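Local coordinates for EGF family domain-containing protein (Toxoplasma gondii, PDB 4Z80) that probably helps the parasite invade host cells by binding a RON2-like partner at the moving junction, as apical membrane antigen 1 does, at residues P96-G109 and C317-Y331. Numbering follows the deposited sequence.
Sequences PNYGKVIAFTKRDG and CVRPMKTAASSNMVY. With SO4 (sulfate ion), chain I.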
loop_
_atom_site.group_PDB
_atom_site.type_symbol
_atom_site.label_atom_id
_atom_site.label_comp_id
_atom_site.label_asym_id
_atom_site.label_seq_id
_atom_site.Cartn_x
_atom_site.Cartn_y
_atom_site.Cartn_z
ATOM N N PRO A 96 -8.602 2.499 -1.679
ATOM C CA PRO A 96 -7.359 2.968 -2.286
ATOM C C PRO A 96 -7.218 4.482 -2.157
ATOM O O PRO A 96 -8.199 5.219 -2.293
ATOM C CB PRO A 96 -7.500 2.555 -3.752
ATOM C CG PRO A 96 -8.484 1.448 -3.737
ATOM C CD PRO A 96 -9.437 1.756 -2.641
ATOM N N ASN A 97 -5.999 4.932 -1.890
ATOM C CA ASN A 97 -5.755 6.340 -1.628
ATOM C C ASN A 97 -4.969 6.922 -2.787
ATOM O O ASN A 97 -3.770 6.711 -2.909
ATOM C CB ASN A 97 -5.017 6.505 -0.302
ATOM C CG ASN A 97 -5.135 7.896 0.257
ATOM O OD1 ASN A 97 -5.267 8.867 -0.479
ATOM N ND2 ASN A 97 -5.086 8.003 1.583
ATOM N N TYR A 98 -5.679 7.609 -3.672
ATOM C CA TYR A 98 -5.077 8.071 -4.913
ATOM C C TYR A 98 -4.171 9.279 -4.705
ATOM O O TYR A 98 -4.551 10.272 -4.068
ATOM C CB TYR A 98 -6.174 8.379 -5.939
ATOM C CG TYR A 98 -6.956 7.135 -6.314
ATOM C CD1 TYR A 98 -6.442 6.226 -7.224
ATOM C CD2 TYR A 98 -8.194 6.862 -5.743
ATOM C CE1 TYR A 98 -7.137 5.079 -7.560
ATOM C CE2 TYR A 98 -8.894 5.717 -6.080
ATOM C CZ TYR A 98 -8.356 4.833 -6.986
ATOM O OH TYR A 98 -9.055 3.694 -7.315
ATOM N N GLY A 99 -2.965 9.174 -5.239
ATOM C CA GLY A 99 -1.973 10.226 -5.167
ATOM C C GLY A 99 -1.038 10.095 -3.979
ATOM O O GLY A 99 0.001 10.748 -3.943
ATOM N N LYS A 100 -1.391 9.252 -3.012
ATOM C CA LYS A 100 -0.625 9.146 -1.769
ATOM C C LYS A 100 0.694 8.403 -1.954
ATOM O O LYS A 100 0.714 7.226 -2.310
ATOM C CB LYS A 100 -1.466 8.457 -0.691
ATOM C CG LYS A 100 -0.732 8.148 0.621
ATOM C CD LYS A 100 -1.709 7.619 1.668
ATOM C CE LYS A 100 -1.022 7.087 2.916
ATOM N NZ LYS A 100 -2.015 6.702 3.958
ATOM N N VAL A 101 1.788 9.104 -1.669
ATOM C CA VAL A 101 3.138 8.560 -1.735
ATOM C C VAL A 101 3.827 8.795 -0.391
ATOM O O VAL A 101 3.645 9.856 0.217
ATOM C CB VAL A 101 3.946 9.233 -2.873
ATOM C CG1 VAL A 101 5.412 8.816 -2.851
ATOM C CG2 VAL A 101 3.310 8.915 -4.225
ATOM N N ILE A 102 4.610 7.825 0.064
ATOM C CA ILE A 102 5.421 8.009 1.261
ATOM C C ILE A 102 6.717 8.705 0.880
ATOM O O ILE A 102 7.609 8.103 0.284
ATOM C CB ILE A 102 5.716 6.677 1.962
ATOM C CG1 ILE A 102 4.415 5.910 2.230
ATOM C CG2 ILE A 102 6.470 6.935 3.260
ATOM C CD1 ILE A 102 3.318 6.713 2.946
ATOM N N ALA A 103 6.794 9.988 1.219
ATOM C CA ALA A 103 7.919 10.843 0.876
ATOM C C ALA A 103 8.974 10.824 1.964
ATOM O O ALA A 103 8.648 10.828 3.153
ATOM C CB ALA A 103 7.438 12.272 0.655
ATOM N N PHE A 104 10.232 10.806 1.554
ATOM C CA PHE A 104 11.350 10.988 2.472
ATOM C C PHE A 104 11.589 12.484 2.583
ATOM O O PHE A 104 11.686 13.164 1.568
ATOM C CB PHE A 104 12.598 10.271 1.981
ATOM C CG PHE A 104 12.595 8.792 2.257
ATOM C CD1 PHE A 104 11.596 7.973 1.755
ATOM C CD2 PHE A 104 13.603 8.213 3.014
ATOM C CE1 PHE A 104 11.602 6.606 2.024
ATOM C CE2 PHE A 104 13.613 6.846 3.268
ATOM C CZ PHE A 104 12.615 6.056 2.776
ATOM N N THR A 105 11.649 12.994 3.808
ATOM C CA THR A 105 11.731 14.431 4.044
ATOM C C THR A 105 12.710 14.777 5.161
ATOM O O THR A 105 13.231 13.904 5.855
ATOM C CB THR A 105 10.340 15.014 4.426
ATOM O OG1 THR A 105 9.983 14.576 5.742
ATOM C CG2 THR A 105 9.260 14.558 3.460
ATOM N N LYS A 106 12.946 16.072 5.339
ATOM C CA LYS A 106 13.529 16.544 6.582
ATOM C C LYS A 106 12.430 16.542 7.639
ATOM O O LYS A 106 11.254 16.334 7.329
ATOM C CB LYS A 106 14.145 17.924 6.400
ATOM C CG LYS A 106 15.326 17.877 5.452
ATOM C CD LYS A 106 16.191 19.099 5.545
ATOM C CE LYS A 106 16.944 19.144 6.866
ATOM N NZ LYS A 106 17.854 20.311 6.943
ATOM N N ARG A 107 12.806 16.769 8.890
ATOM C CA ARG A 107 11.848 16.685 9.985
ATOM C C ARG A 107 10.737 17.726 9.866
ATOM O O ARG A 107 9.642 17.525 10.390
ATOM C CB ARG A 107 12.578 16.835 11.321
ATOM C CG ARG A 107 11.765 16.394 12.524
ATOM C CD ARG A 107 12.623 16.271 13.776
ATOM N NE ARG A 107 13.677 15.284 13.588
ATOM C CZ ARG A 107 14.982 15.537 13.557
ATOM N NH1 ARG A 107 15.457 16.764 13.739
ATOM N NH2 ARG A 107 15.827 14.544 13.350
ATOM N N ASP A 108 11.011 18.832 9.175
ATOM C CA ASP A 108 9.995 19.852 8.962
ATOM C C ASP A 108 9.229 19.659 7.653
ATOM O O ASP A 108 8.470 20.529 7.231
ATOM C CB ASP A 108 10.625 21.254 9.014
ATOM C CG ASP A 108 11.622 21.509 7.899
ATOM O OD1 ASP A 108 11.882 20.593 7.092
ATOM O OD2 ASP A 108 12.163 22.637 7.842
ATOM N N GLY A 109 9.413 18.505 7.014
ATOM C CA GLY A 109 8.704 18.213 5.780
ATOM C C GLY A 109 9.359 18.739 4.510
ATOM O O GLY A 109 8.865 18.466 3.415
ATOM N N CYS A 317 12.867 9.910 8.486
ATOM C CA CYS A 317 11.787 10.889 8.488
ATOM C C CYS A 317 10.969 10.692 7.224
ATOM O O CYS A 317 11.507 10.819 6.128
ATOM C CB CYS A 317 12.335 12.311 8.522
ATOM S SG CYS A 317 13.505 12.697 9.858
ATOM N N VAL A 318 9.688 10.381 7.366
ATOM C CA VAL A 318 8.825 10.213 6.203
ATOM C C VAL A 318 7.457 10.796 6.498
ATOM O O VAL A 318 7.069 10.925 7.655
ATOM C CB VAL A 318 8.655 8.715 5.787
ATOM C CG1 VAL A 318 9.987 8.087 5.431
ATOM C CG2 VAL A 318 7.962 7.904 6.878
ATOM N N ARG A 319 6.718 11.139 5.453
ATOM C CA ARG A 319 5.314 11.495 5.634
ATOM C C ARG A 319 4.581 11.307 4.324
ATOM O O ARG A 319 5.207 11.328 3.265
ATOM C CB ARG A 319 5.159 12.935 6.138
ATOM C CG ARG A 319 5.547 14.021 5.136
ATOM C CD ARG A 319 5.556 15.409 5.795
ATOM N NE ARG A 319 6.490 15.429 6.909
ATOM C CZ ARG A 319 6.619 16.413 7.793
ATOM N NH1 ARG A 319 5.864 17.504 7.727
ATOM N NH2 ARG A 319 7.513 16.279 8.761
ATOM N N PRO A 320 3.255 11.116 4.382
ATOM C CA PRO A 320 2.521 10.996 3.126
ATOM C C PRO A 320 2.425 12.329 2.412
ATOM O O PRO A 320 2.290 13.372 3.057
ATOM C CB PRO A 320 1.133 10.513 3.563
ATOM C CG PRO A 320 1.263 10.145 5.011
ATOM C CD PRO A 320 2.363 10.987 5.543
ATOM N N MET A 321 2.497 12.288 1.087
ATOM C CA MET A 321 2.361 13.482 0.269
ATOM C C MET A 321 1.561 13.178 -0.978
ATOM O O MET A 321 1.634 12.074 -1.518
ATOM C CB MET A 321 3.723 14.048 -0.152
ATOM C CG MET A 321 4.533 14.693 0.948
ATOM S SD MET A 321 6.083 15.369 0.307
ATOM C CE MET A 321 5.500 16.673 -0.758
ATOM N N LYS A 322 0.800 14.166 -1.427
ATOM C CA LYS A 322 0.186 14.148 -2.750
ATOM C C LYS A 322 0.615 15.377 -3.517
ATOM O O LYS A 322 0.672 16.467 -2.958
ATOM C CB LYS A 322 -1.335 14.132 -2.663
ATOM C CG LYS A 322 -1.905 12.943 -1.936
ATOM C CD LYS A 322 -3.421 12.862 -2.040
ATOM C CE LYS A 322 -3.939 11.661 -1.313
ATOM N NZ LYS A 322 -5.415 11.527 -1.442
ATOM N N THR A 323 0.885 15.204 -4.809
ATOM C CA THR A 323 1.169 16.323 -5.701
ATOM C C THR A 323 0.442 16.053 -7.002
ATOM O O THR A 323 0.002 14.932 -7.237
ATOM C CB THR A 323 2.668 16.485 -5.983
ATOM O OG1 THR A 323 3.151 15.311 -6.646
ATOM C CG2 THR A 323 3.428 16.701 -4.700
ATOM N N ALA A 324 0.317 17.063 -7.859
ATOM C CA ALA A 324 -0.299 16.824 -9.151
ATOM C C ALA A 324 0.418 15.669 -9.853
ATOM O O ALA A 324 -0.218 14.773 -10.419
ATOM C CB ALA A 324 -0.266 18.073 -10.005
ATOM N N ALA A 325 1.745 15.676 -9.785
ATOM C CA ALA A 325 2.557 14.683 -10.480
ATOM C C ALA A 325 2.429 13.270 -9.896
ATOM O O ALA A 325 2.724 12.297 -10.582
ATOM C CB ALA A 325 4.011 15.110 -10.477
ATOM N N SER A 326 1.995 13.143 -8.644
ATOM C CA SER A 326 1.846 11.815 -8.043
ATOM C C SER A 326 0.484 11.174 -8.350
ATOM O O SER A 326 0.170 10.126 -7.805
ATOM C CB SER A 326 2.062 11.887 -6.520
ATOM O OG SER A 326 0.963 12.451 -5.836
ATOM N N SER A 327 -0.308 11.781 -9.233
ATOM C CA SER A 327 -1.688 11.348 -9.427
ATOM C C SER A 327 -1.852 10.002 -10.118
ATOM O O SER A 327 -2.967 9.492 -10.199
ATOM C CB SER A 327 -2.465 12.397 -10.210
ATOM O OG SER A 327 -2.535 13.612 -9.486
ATOM N N ASN A 328 -0.760 9.433 -10.613
ATOM C CA ASN A 328 -0.783 8.085 -11.164
ATOM C C ASN A 328 -0.567 7.007 -10.101
ATOM O O ASN A 328 -0.794 5.825 -10.350
ATOM C CB ASN A 328 0.285 7.946 -12.246
ATOM C CG ASN A 328 1.694 8.255 -11.729
ATOM O OD1 ASN A 328 1.920 9.253 -11.027
ATOM N ND2 ASN A 328 2.648 7.393 -12.071
ATOM N N MET A 329 -0.129 7.418 -8.911
ATOM C CA MET A 329 0.208 6.485 -7.844
ATOM C C MET A 329 -0.965 6.269 -6.907
ATOM O O MET A 329 -1.797 7.156 -6.720
ATOM C CB MET A 329 1.411 6.994 -7.049
ATOM C CG MET A 329 2.680 7.184 -7.859
ATOM S SD MET A 329 3.128 5.749 -8.872
ATOM C CE MET A 329 3.229 4.472 -7.634
ATOM N N VAL A 330 -1.023 5.070 -6.339
ATOM C CA VAL A 330 -2.087 4.687 -5.426
ATOM C C VAL A 330 -1.488 3.944 -4.245
ATOM O O VAL A 330 -0.774 2.963 -4.430
ATOM C CB VAL A 330 -3.139 3.776 -6.103
ATOM C CG1 VAL A 330 -4.403 3.727 -5.295
ATOM C CG2 VAL A 330 -3.442 4.230 -7.530
ATOM N N TYR A 331 -1.785 4.413 -3.037
ATOM C CA TYR A 331 -1.414 3.722 -1.813
ATOM C C TYR A 331 -2.531 2.748 -1.459
ATOM O O TYR A 331 -3.665 3.143 -1.240
ATOM C CB TYR A 331 -1.165 4.726 -0.674
ATOM C CG TYR A 331 -0.594 4.112 0.595
ATOM C CD1 TYR A 331 -1.433 3.603 1.584
ATOM C CD2 TYR A 331 0.778 4.037 0.799
ATOM C CE1 TYR A 331 -0.912 3.037 2.747
ATOM C CE2 TYR A 331 1.304 3.474 1.954
ATOM C CZ TYR A 331 0.456 2.974 2.918
ATOM O OH TYR A 331 0.990 2.405 4.061
HETATM S S SO4 I . 18.859 23.167 5.149
HETATM O O1 SO4 I . 18.736 23.530 6.559
HETATM O O2 SO4 I . 17.817 22.201 4.795
HETATM O O3 SO4 I . 20.185 22.579 4.932
HETATM O O4 SO4 I . 18.683 24.353 4.310
HETATM O O HOH W 1 14.151 11.311 5.249
HETATM O O HOH W 2 8.506 13.551 8.083
#
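K100, linking strands 97-98 and 101-104, meets Y331 where two antiparallel β pairings adjoin in this PAN-type fold of the apical membrane antigen family: 101-104 with 318-321, and 97-98, the edge strand of a four-stranded sheet, with 329-331. Backbone bonds run both ways between V101 and M321, A103 and R319, and N97 and Y331; T105 N extends the first pairing to C317 O. G99 N, in the turn that follows 97-98, carries the second pairing on to M329 O (2.8 Å). The extended K100 chain, its CG anti to the backbone N (chi1 174°), runs over one face of the Y331 ring; CE sits 3.9 Å from the ring centroid, and NZ adds a cation-pi contact before bonding Q297 and the carbonyl of Y57. V318 CG1 stands over one face of F104, 4.0 Å from its ring centroid, and A103 CB touches M321 SD (3.4 Å). The K322 ammonium is buried but well gripped: NZ bonds N97 OD1 (2.8 Å), weakly Y98 O, and the carbonyls of S448 and S450. The disulfide C304–C317 ties the far end to a neighbouring loop. There R319, bent at chi3 (59°), lays its guanidinium over G109 CA, while NH2 bonds R107 O weakly at 3.0 Å.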